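Local coordinates for uncharacterized protein (Bacteroides uniformis ATCC 8492, PDB 4Q68) that probably cleaves the amide bond between N-acetylmuramic acid and L-alanine in peptidoglycan fragments, as a member of an NlpC/P60 amidase family, at residues Y47-T52 and N101-D106; H89-W94 and I176-T181; I193-D198 and L202-S207. All coordinates share one frame; numbering follows the deposited sequence. Where two conformers were deposited one is given.

Interaction 1 of 3, residues Y47-T52 and N101-D106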
loop_
_atom_site.group_PDB
_atom_site.type_symbol
_atom_site.label_atom_id
_atom_site.label_comp_id
_atom_site.label_asym_id
_atom_site.label_seq_id
_atom_site.Cartn_x
_atom_site.Cartn_y
_atom_site.Cartn_z
ATOM N N TYR A 47 -4.956 5.149 -6.044
ATOM C CA TYR A 47 -5.997 5.664 -6.934
ATOM C C TYR A 47 -7.359 5.059 -6.603
ATOM O O TYR A 47 -8.379 5.755 -6.664
ATOM C CB TYR A 47 -5.686 5.392 -8.411
ATOM C CG TYR A 47 -4.395 6.009 -8.923
ATOM C CD1 TYR A 47 -4.021 7.304 -8.597
ATOM C CD2 TYR A 47 -3.547 5.272 -9.741
ATOM C CE1 TYR A 47 -2.837 7.852 -9.085
ATOM C CE2 TYR A 47 -2.359 5.794 -10.216
ATOM C CZ TYR A 47 -1.998 7.085 -9.885
ATOM O OH TYR A 47 -0.807 7.640 -10.322
ATOM N N VAL A 48 -7.393 3.771 -6.288
ATOM C CA VAL A 48 -8.649 3.123 -5.956
ATOM C C VAL A 48 -9.233 3.702 -4.668
ATOM O O VAL A 48 -10.429 4.014 -4.591
ATOM C CB VAL A 48 -8.471 1.600 -5.867
ATOM C CG1 VAL A 48 -9.727 0.940 -5.340
ATOM C CG2 VAL A 48 -8.130 1.036 -7.256
ATOM N N LEU A 49 -8.405 3.844 -3.641
ATOM C CA LEU A 49 -8.853 4.419 -2.381
ATOM C C LEU A 49 -9.303 5.865 -2.580
ATOM O O LEU A 49 -10.337 6.278 -2.051
ATOM C CB LEU A 49 -7.729 4.321 -1.344
ATOM C CG LEU A 49 -8.033 4.876 0.051
ATOM C CD1 LEU A 49 -9.221 4.196 0.719
ATOM C CD2 LEU A 49 -6.797 4.759 0.919
ATOM N N ALA A 50 -8.548 6.647 -3.344
ATOM C CA ALA A 50 -8.917 8.063 -3.584
ATOM C C ALA A 50 -10.262 8.155 -4.277
ATOM O O ALA A 50 -11.096 8.969 -3.906
ATOM C CB ALA A 50 -7.853 8.756 -4.394
ATOM N N GLU A 51 -10.481 7.318 -5.282
ATOM C CA GLU A 51 -11.753 7.328 -5.991
ATOM C C GLU A 51 -12.897 6.923 -5.075
ATOM O O GLU A 51 -13.954 7.558 -5.063
ATOM C CB GLU A 51 -11.698 6.398 -7.192
ATOM C CG GLU A 51 -13.013 6.310 -7.960
ATOM C CD GLU A 51 -12.941 5.450 -9.208
ATOM O OE1 GLU A 51 -11.892 4.832 -9.490
ATOM O OE2 GLU A 51 -13.981 5.392 -9.909
ATOM N N THR A 52 -12.684 5.873 -4.290
ATOM C CA THR A 52 -13.758 5.369 -3.452
ATOM C C THR A 52 -14.112 6.347 -2.317
ATOM O O THR A 52 -15.281 6.454 -1.923
ATOM C CB THR A 52 -13.457 3.958 -2.928
ATOM O OG1 THR A 52 -12.979 3.135 -4.000
ATOM C CG2 THR A 52 -14.708 3.306 -2.389
ATOM N N ASN A 101 -5.644 10.243 10.284
ATOM C CA ASN A 101 -6.504 11.182 9.580
ATOM C C ASN A 101 -7.879 10.614 9.236
ATOM O O ASN A 101 -8.669 11.260 8.542
ATOM C CB ASN A 101 -5.762 11.733 8.364
ATOM C CG ASN A 101 -4.648 12.668 8.776
ATOM O OD1 ASN A 101 -4.905 13.694 9.394
ATOM N ND2 ASN A 101 -3.420 12.314 8.483
ATOM N N GLY A 102 -8.203 9.459 9.794
ATOM C CA GLY A 102 -9.569 8.983 9.849
ATOM C C GLY A 102 -10.111 8.236 8.656
ATOM O O GLY A 102 -11.303 7.950 8.625
ATOM N N PHE A 103 -9.266 7.906 7.676
ATOM C CA PHE A 103 -9.752 7.234 6.475
ATOM C C PHE A 103 -9.304 5.785 6.315
ATOM O O PHE A 103 -9.685 5.145 5.338
ATOM C CB PHE A 103 -9.496 8.066 5.207
ATOM C CG PHE A 103 -8.034 8.336 4.912
ATOM C CD1 PHE A 103 -7.258 7.413 4.238
ATOM C CD2 PHE A 103 -7.447 9.532 5.286
ATOM C CE1 PHE A 103 -5.933 7.663 3.962
ATOM C CE2 PHE A 103 -6.125 9.793 4.995
ATOM C CZ PHE A 103 -5.367 8.849 4.334
ATOM N N LEU A 104 -8.532 5.266 7.272
ATOM C CA LEU A 104 -8.207 3.851 7.337
ATOM C C LEU A 104 -8.422 3.314 8.741
ATOM O O LEU A 104 -8.173 4.007 9.726
ATOM C CB LEU A 104 -6.744 3.569 6.991
ATOM C CG LEU A 104 -6.271 3.789 5.563
ATOM C CD1 LEU A 104 -4.780 3.492 5.480
ATOM C CD2 LEU A 104 -7.030 2.928 4.583
ATOM N N GLN A 105 -8.829 2.052 8.785
ATOM C CA GLN A 105 -8.822 1.242 9.999
ATOM C C GLN A 105 -7.795 0.139 9.841
ATOM O O GLN A 105 -7.673 -0.460 8.779
ATOM C CB GLN A 105 -10.186 0.602 10.239
ATOM C CG GLN A 105 -11.235 1.572 10.655
ATOM C CD GLN A 105 -12.641 1.023 10.580
ATOM O OE1 GLN A 105 -12.916 0.068 9.856
ATOM N NE2 GLN A 105 -13.548 1.641 11.320
ATOM N N ASP A 106 -7.062 -0.123 10.919
ATOM C CA ASP A 106 -6.060 -1.178 10.971
ATOM C C ASP A 106 -6.760 -2.446 11.461
ATOM O O ASP A 106 -6.959 -2.664 12.654
ATOM C CB ASP A 106 -4.900 -0.738 11.854
ATOM C CG ASP A 106 -3.741 -1.703 11.832
ATOM O OD1 ASP A 106 -3.967 -2.874 11.448
ATOM O OD2 ASP A 106 -2.606 -1.275 12.167
#
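L49 of helix 41-53 meets F103 and L104, which lead from the end of helix 91-100 into strand 104-106: a helix laid on an antiparallel sheet, as in papain-like NlpC/P60 folds. The tight part is small and wholly apolar. One methyl, L49 CD2, does all the touching; it lies 4.1 Å from L104 CD2 and 4.3 Å from F103 CD1, meeting the ring at a slant. With L49 CG anti to the backbone N (chi1 -180°), its branched end reaches out from the helix, and the two leucine side chains cross obliquely. I74 of helix 64-75 and M238 of strand 230-238 also pack on the L49 side chain, which is buried. The other side of the 101-106 segment is looser. G102, with positive phi and exposed to solvent, is the C-prime residue of the Schellman motif that closes helix 91-100, and Q105 also faces solvent. N101 ties its ND2 to D78, while D106 pairs with R234 and caps the following helix through OD1. On the helix, T52 turns its hydroxyl back on the preceding turn: OG1 is 2.8 Å from V48 O and tilted 34° from the carbonyl plane, while T52 N reaches the same V48 O from the opposite face of that plane.

Interaction 2 of 3, residues H89-W94 and I176-T181. With NA (sodium ion), chain C; NAG (2-acetamido-2-deoxy-beta-D-glucopyranose), chain B.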
loop_
_atom_site.group_PDB
_atom_site.type_symbol
_atom_site.label_atom_id
_atom_site.label_comp_id
_atom_site.label_asym_id
_atom_site.label_seq_id
_atom_site.Cartn_x
_atom_site.Cartn_y
_atom_site.Cartn_z
ATOM N N HIS A 89 6.430 7.006 1.580
ATOM C CA HIS A 89 7.128 5.903 0.925
ATOM C C HIS A 89 6.991 4.579 1.662
ATOM O O HIS A 89 6.860 3.536 1.031
ATOM C CB HIS A 89 8.616 6.204 0.810
ATOM C CG HIS A 89 8.909 7.422 0.010
ATOM N ND1 HIS A 89 8.708 7.468 -1.344
ATOM C CD2 HIS A 89 9.341 8.648 0.382
ATOM C CE1 HIS A 89 9.044 8.668 -1.779
ATOM N NE2 HIS A 89 9.424 9.406 -0.753
ATOM N N TYR A 90 7.076 4.616 2.986
ATOM C CA TYR A 90 6.985 3.399 3.774
ATOM C C TYR A 90 5.535 3.115 4.123
ATOM O O TYR A 90 4.828 3.992 4.634
ATOM C CB TYR A 90 7.828 3.502 5.032
ATOM C CG TYR A 90 9.309 3.526 4.796
ATOM C CD1 TYR A 90 9.966 2.420 4.271
ATOM C CD2 TYR A 90 10.075 4.638 5.135
ATOM C CE1 TYR A 90 11.334 2.421 4.092
ATOM C CE2 TYR A 90 11.450 4.637 4.974
ATOM C CZ TYR A 90 12.076 3.520 4.466
ATOM O OH TYR A 90 13.445 3.462 4.348
ATOM N N ILE A 91 5.095 1.890 3.881
ATOM C CA ILE A 91 3.700 1.579 4.068
ATOM C C ILE A 91 3.278 1.653 5.535
ATOM O O ILE A 91 2.159 2.055 5.818
ATOM C CB ILE A 91 3.324 0.269 3.356
ATOM C CG1 ILE A 91 3.630 0.393 1.853
ATOM C CG2 ILE A 91 1.849 -0.072 3.585
ATOM C CD1 ILE A 91 3.077 1.656 1.172
ATOM N N ALA A 92 4.164 1.368 6.488
ATOM C CA ALA A 92 3.778 1.575 7.894
ATOM C C ALA A 92 3.374 3.030 8.112
ATOM O O ALA A 92 2.438 3.326 8.847
ATOM C CB ALA A 92 4.905 1.203 8.843
ATOM N N ASP A 93 4.112 3.948 7.487
ATOM C CA ASP A 93 3.867 5.394 7.617
ATOM C C ASP A 93 2.575 5.794 6.895
ATOM O O ASP A 93 1.777 6.581 7.404
ATOM C CB ASP A 93 5.074 6.124 7.026
ATOM C CG ASP A 93 5.293 7.522 7.581
ATOM O OD1 ASP A 93 4.619 7.953 8.543
ATOM O OD2 ASP A 93 6.210 8.170 7.032
ATOM N N TRP A 94 2.375 5.222 5.710
ATOM C CA TRP A 94 1.160 5.392 4.909
ATOM C C TRP A 94 -0.076 4.951 5.709
ATOM O O TRP A 94 -1.085 5.648 5.731
ATOM C CB TRP A 94 1.350 4.580 3.626
ATOM C CG TRP A 94 0.356 4.729 2.525
ATOM C CD1 TRP A 94 0.492 5.527 1.427
ATOM C CD2 TRP A 94 -0.845 3.976 2.329
ATOM N NE1 TRP A 94 -0.559 5.340 0.573
ATOM C CE2 TRP A 94 -1.390 4.383 1.093
ATOM C CE3 TRP A 94 -1.502 2.980 3.064
ATOM C CZ2 TRP A 94 -2.571 3.841 0.590
ATOM C CZ3 TRP A 94 -2.676 2.437 2.547
ATOM C CH2 TRP A 94 -3.196 2.877 1.329
ATOM N N ILE A 176 -7.670 -3.483 1.911
ATOM C CA ILE A 176 -6.329 -3.235 1.406
ATOM C C ILE A 176 -5.367 -4.194 2.102
ATOM O O ILE A 176 -5.335 -4.289 3.335
ATOM C CB ILE A 176 -5.943 -1.768 1.659
ATOM C CG1 ILE A 176 -6.851 -0.841 0.850
ATOM C CG2 ILE A 176 -4.480 -1.535 1.321
ATOM C CD1 ILE A 176 -6.836 0.593 1.312
ATOM N N ILE A 177 -4.583 -4.898 1.293
ATOM C CA ILE A 177 -3.642 -5.889 1.768
ATOM C C ILE A 177 -2.234 -5.345 1.558
ATOM O O ILE A 177 -1.874 -4.975 0.444
ATOM C CB ILE A 177 -3.805 -7.200 0.982
ATOM C CG1 ILE A 177 -5.250 -7.737 1.053
ATOM C CG2 ILE A 177 -2.785 -8.234 1.448
ATOM C CD1 ILE A 177 -5.776 -7.990 2.459
ATOM N N ALA A 178 -1.446 -5.308 2.625
ATOM C CA ALA A 178 -0.033 -4.943 2.577
ATOM C C ALA A 178 0.769 -6.181 2.952
ATOM O O ALA A 178 0.580 -6.742 4.031
ATOM C CB ALA A 178 0.259 -3.797 3.538
ATOM N N ILE A 179 1.625 -6.634 2.053
ATOM C CA ILE A 179 2.373 -7.866 2.250
ATOM C C ILE A 179 3.683 -7.548 2.969
ATOM O O ILE A 179 4.497 -6.784 2.474
ATOM C CB ILE A 179 2.633 -8.576 0.917
ATOM C CG1 ILE A 179 1.291 -8.955 0.270
ATOM C CG2 ILE A 179 3.521 -9.790 1.139
ATOM C CD1 ILE A 179 1.387 -9.674 -1.055
ATOM N N THR A 180 3.852 -8.128 4.152
ATOM C CA THR A 180 5.014 -7.900 4.979
ATOM C C THR A 180 6.196 -8.721 4.450
ATOM O O THR A 180 6.009 -9.747 3.803
ATOM C CB THR A 180 4.703 -8.229 6.456
ATOM O OG1 THR A 180 4.256 -9.580 6.588
ATOM C CG2 THR A 180 3.597 -7.341 6.981
ATOM N N THR A 181 7.412 -8.248 4.714
ATOM C CA THR A 181 8.608 -8.819 4.126
ATOM C C THR A 181 9.762 -8.920 5.108
ATOM O O THR A 181 9.946 -8.062 5.957
ATOM C CB THR A 181 9.044 -8.015 2.899
ATOM O OG1 THR A 181 10.226 -8.623 2.374
ATOM C CG2 THR A 181 9.320 -6.546 3.223
HETATM NA NA NA C . 11.635 -6.447 6.869
HETATM C C1 NAG B . 6.865 2.392 -3.082
HETATM C C2 NAG B . 8.035 3.319 -2.785
HETATM C C3 NAG B . 7.626 4.785 -2.903
HETATM C C4 NAG B . 6.793 5.042 -4.156
HETATM C C5 NAG B . 5.711 3.987 -4.352
HETATM C C6 NAG B . 4.990 4.218 -5.674
HETATM C C7 NAG B . 9.809 2.481 -1.308
HETATM C C8 NAG B . 10.316 2.290 0.083
HETATM N N2 NAG B . 8.613 3.052 -1.469
HETATM O O1 NAG B . 7.350 1.084 -3.114
HETATM O O3 NAG B . 8.803 5.548 -3.000
HETATM O O4 NAG B . 6.231 6.332 -4.127
HETATM O O5 NAG B . 6.294 2.702 -4.339
HETATM O O6 NAG B . 5.897 4.133 -6.745
HETATM O O7 NAG B . 10.521 2.102 -2.233
HETATM O O HOH W 1 12.806 -4.884 8.419
HETATM O O HOH W 2 12.597 -8.137 8.291
HETATM O O HOH W 3 10.113 -6.144 8.719
#
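Helix 91-100 lies over strand 176-181 of the central sheet, the helix-on-sheet core of this amidase fold, and the two elements meet through I91 on A178 and W94 on I176. I91 CG2, anti to its own backbone nitrogen, comes 4.1 Å from the single methyl of A178, CB. One helical turn on, the indole of W94 presents the rim of its six-membered ring: CH2 is 4.3 Å from I176 CD1, which lies at the edge, near the ring plane. The polar end of the same indole looks elsewhere, NE1 being hydrogen-bonded to E46. Y90 is the N-cap residue, and W94 N is bonded to Y90 O at 2.9 Å in the first turn.

The ends of both segments carry the chemistry. Before the helix, H89 ND1 donates to O3 of the N-acetylglucosamine at a short 2.5 Å, bent to 144° at the hydrogen, with the sugar oxygen at the edge of the imidazole. NE2 is held by Y84 O, so the ring is gripped from both nitrogens. Replacing this histidine with alanine would take away both ring nitrogens and is likely to leave the sugar O3 and the Y84 carbonyl without these partners. At the strand's far end T181 O binds the sodium ion at 2.5 Å; three waters, T183 O and L186 O complete six ligands. The interface between helix and strand is thus purely apolar, without a hydrogen bond across it, while the polar contacts to sugar and metal are confined to the segment ends.

Interaction 3 of 3, residues I193-D198 and L202-S207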
loop_
_atom_site.group_PDB
_atom_site.type_symbol
_atom_site.label_atom_id
_atom_site.label_comp_id
_atom_site.label_asym_id
_atom_site.label_seq_id
_atom_site.Cartn_x
_atom_site.Cartn_y
_atom_site.Cartn_z
ATOM N N ILE A 193 -5.736 -5.458 -3.369
ATOM C CA ILE A 193 -7.103 -5.359 -2.873
ATOM C C ILE A 193 -7.693 -6.769 -2.756
ATOM O O ILE A 193 -7.610 -7.564 -3.697
ATOM C CB ILE A 193 -7.954 -4.499 -3.847
ATOM C CG1 ILE A 193 -7.329 -3.112 -4.053
ATOM C CG2 ILE A 193 -9.388 -4.387 -3.365
ATOM C CD1 ILE A 193 -7.256 -2.278 -2.802
ATOM N N ALA A 194 -8.283 -7.082 -1.606
ATOM C CA ALA A 194 -8.884 -8.386 -1.377
ATOM C C ALA A 194 -10.117 -8.623 -2.244
ATOM O O ALA A 194 -10.982 -7.764 -2.344
ATOM C CB ALA A 194 -9.272 -8.508 0.080
ATOM N N PHE A 195 -10.199 -9.815 -2.817
ATOM C CA PHE A 195 -11.313 -10.207 -3.671
ATOM C C PHE A 195 -11.607 -11.689 -3.452
ATOM O O PHE A 195 -10.791 -12.545 -3.789
ATOM C CB PHE A 195 -10.924 -9.953 -5.128
ATOM C CG PHE A 195 -11.898 -10.494 -6.166
ATOM C CD1 PHE A 195 -13.270 -10.499 -5.957
ATOM C CD2 PHE A 195 -11.429 -10.941 -7.383
ATOM C CE1 PHE A 195 -14.141 -10.987 -6.926
ATOM C CE2 PHE A 195 -12.311 -11.414 -8.358
ATOM C CZ PHE A 195 -13.653 -11.435 -8.125
ATOM N N TYR A 196 -12.796 -11.975 -2.920
ATOM C CA TYR A 196 -13.268 -13.351 -2.797
ATOM C C TYR A 196 -13.959 -13.749 -4.094
ATOM O O TYR A 196 -14.955 -13.147 -4.502
ATOM C CB TYR A 196 -14.226 -13.513 -1.635
ATOM C CG TYR A 196 -13.560 -13.489 -0.283
ATOM C CD1 TYR A 196 -13.073 -14.647 0.290
ATOM C CD2 TYR A 196 -13.401 -12.300 0.418
ATOM C CE1 TYR A 196 -12.475 -14.633 1.536
ATOM C CE2 TYR A 196 -12.792 -12.275 1.666
ATOM C CZ TYR A 196 -12.339 -13.445 2.228
ATOM O OH TYR A 196 -11.741 -13.460 3.460
ATOM N N ALA A 197 -13.437 -14.792 -4.727
ATOM C CA ALA A 197 -13.992 -15.326 -5.962
ATOM C C ALA A 197 -14.268 -16.789 -5.696
ATOM O O ALA A 197 -13.339 -17.564 -5.449
ATOM C CB ALA A 197 -13.016 -15.149 -7.120
ATOM N N ASP A 198 -15.554 -17.159 -5.675
ATOM C CA ASP A 198 -15.954 -18.522 -5.381
ATOM C C ASP A 198 -15.290 -19.001 -4.099
ATOM O O ASP A 198 -14.716 -20.098 -4.055
ATOM C CB ASP A 198 -15.579 -19.421 -6.559
ATOM C CG ASP A 198 -16.087 -20.844 -6.403
ATOM O OD1 ASP A 198 -17.164 -21.051 -5.798
ATOM O OD2 ASP A 198 -15.401 -21.758 -6.903
ATOM N N LEU A 202 -8.556 -14.105 -3.244
ATOM C CA LEU A 202 -7.632 -13.688 -4.285
ATOM C C LEU A 202 -7.223 -12.241 -4.041
ATOM O O LEU A 202 -7.732 -11.562 -3.152
ATOM C CB LEU A 202 -8.279 -13.814 -5.672
ATOM C CG LEU A 202 -8.968 -15.129 -5.999
ATOM C CD1 LEU A 202 -9.491 -15.092 -7.412
ATOM C CD2 LEU A 202 -8.028 -16.316 -5.786
ATOM N N LEU A 203 -6.258 -11.786 -4.825
ATOM C CA LEU A 203 -5.799 -10.409 -4.768
ATOM C C LEU A 203 -5.938 -9.745 -6.134
ATOM O O LEU A 203 -5.527 -10.314 -7.151
ATOM C CB LEU A 203 -4.336 -10.370 -4.325
ATOM C CG LEU A 203 -3.855 -9.032 -3.789
ATOM C CD1 LEU A 203 -4.477 -8.750 -2.431
ATOM C CD2 LEU A 203 -2.339 -9.010 -3.681
ATOM N N VAL A 204 -6.537 -8.560 -6.154
ATOM C CA VAL A 204 -6.499 -7.676 -7.309
ATOM C C VAL A 204 -5.281 -6.786 -7.097
ATOM O O VAL A 204 -5.176 -6.097 -6.087
ATOM C CB VAL A 204 -7.786 -6.844 -7.423
ATOM C CG1 VAL A 204 -7.669 -5.834 -8.552
ATOM C CG2 VAL A 204 -8.967 -7.763 -7.637
ATOM N N HIS A 205 -4.323 -6.818 -8.013
ATOM C CA HIS A 205 -3.068 -6.134 -7.791
ATOM C C HIS A 205 -2.339 -5.856 -9.087
ATOM O O HIS A 205 -2.578 -6.497 -10.111
ATOM C CB HIS A 205 -2.181 -6.942 -6.828
ATOM C CG HIS A 205 -1.655 -8.221 -7.400
ATOM N ND1 HIS A 205 -0.312 -8.478 -7.469
ATOM C CD2 HIS A 205 -2.278 -9.303 -7.925
ATOM C CE1 HIS A 205 -0.119 -9.660 -8.009
ATOM N NE2 HIS A 205 -1.295 -10.183 -8.301
ATOM N N ALA A 206 -1.446 -4.878 -9.028
ATOM C CA ALA A 206 -0.558 -4.563 -10.143
ATOM C C ALA A 206 0.631 -5.502 -10.084
ATOM O O ALA A 206 1.448 -5.423 -9.163
ATOM C CB ALA A 206 -0.121 -3.113 -10.103
ATOM N N SER A 207 0.698 -6.390 -11.076
ATOM C CA SER A 207 1.693 -7.455 -11.139
ATOM C C SER A 207 2.824 -7.066 -12.085
ATOM O O SER A 207 2.603 -6.891 -13.271
ATOM C CB SER A 207 1.035 -8.740 -11.648
ATOM O OG SER A 207 2.029 -9.700 -11.989
#
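I193 and F195 pair with V204 and L202 across the two arms of a beta hairpin, and the side chains of these four residues emerge on one face of the sheet. There V204 CG2 is the bump: it presses 3.9 Å from F195 CB and also meets the ring at CD2, leaning diagonally across from its own pair onto F195. V204 CG1 takes the position anti to the backbone N (chi1 174°), which leaves CG2 turned toward the phenylalanine. Further along, A197 CB fills a notch between L202 and F195: it is 3.5 Å from L202 CD1, and it sits over one face of the F195 ring, offset toward the rim. M7, L8 and I12 of helix 2-12 pack on I193, F195 and V204 of this face, respectively. On the reverse face A194 is small, and L203 bends back over the paired backbone, its CD1 3.6 Å from I193 O, while M223 of helix 220-225 packs on it.

Two hydrogen-bonded pairs flank the non-hydrogen-bonded pair A194-L203. I193 N to V204 O is 2.8 Å and lies in the carbonyl plane, as does the return bond from V204 N to I193 O. Nearer the turn the fit is less regular: F195 N stands 43° out of the plane of the L202 carbonyl, at 3.0 Å from L202 O. The segment axes are turned to 138°, short of a flat antiparallel arrangement. Such a twisted hairpin, strands 188-197 and 200-207, with helix 2-12 laid on one face, belongs to the central antiparallel sheet of this amidase.

Overall arrangement
Interactions 1 and 2 share one apolar cluster, their centres 14 Å apart: L104 CD1 lies 3.8 Å from W94 CZ3, and L49 CD2 is 4.1 Å from W94 CH2, so helix 41-53 and helix 91-100 meet over I176. Interaction 3 extends the same sheet, since strand 176-181 neighbours strand 188-197; I177 CG1 is 3.7 Å from L203 CD1. The centre of interaction 3 is about 17 Å from those of the other two, and it does not touch interaction 1. Of the three, only interaction 2 includes residues bonded to the sugar and a sodium ion; the sugar is about 13 Å from the L49 side chain.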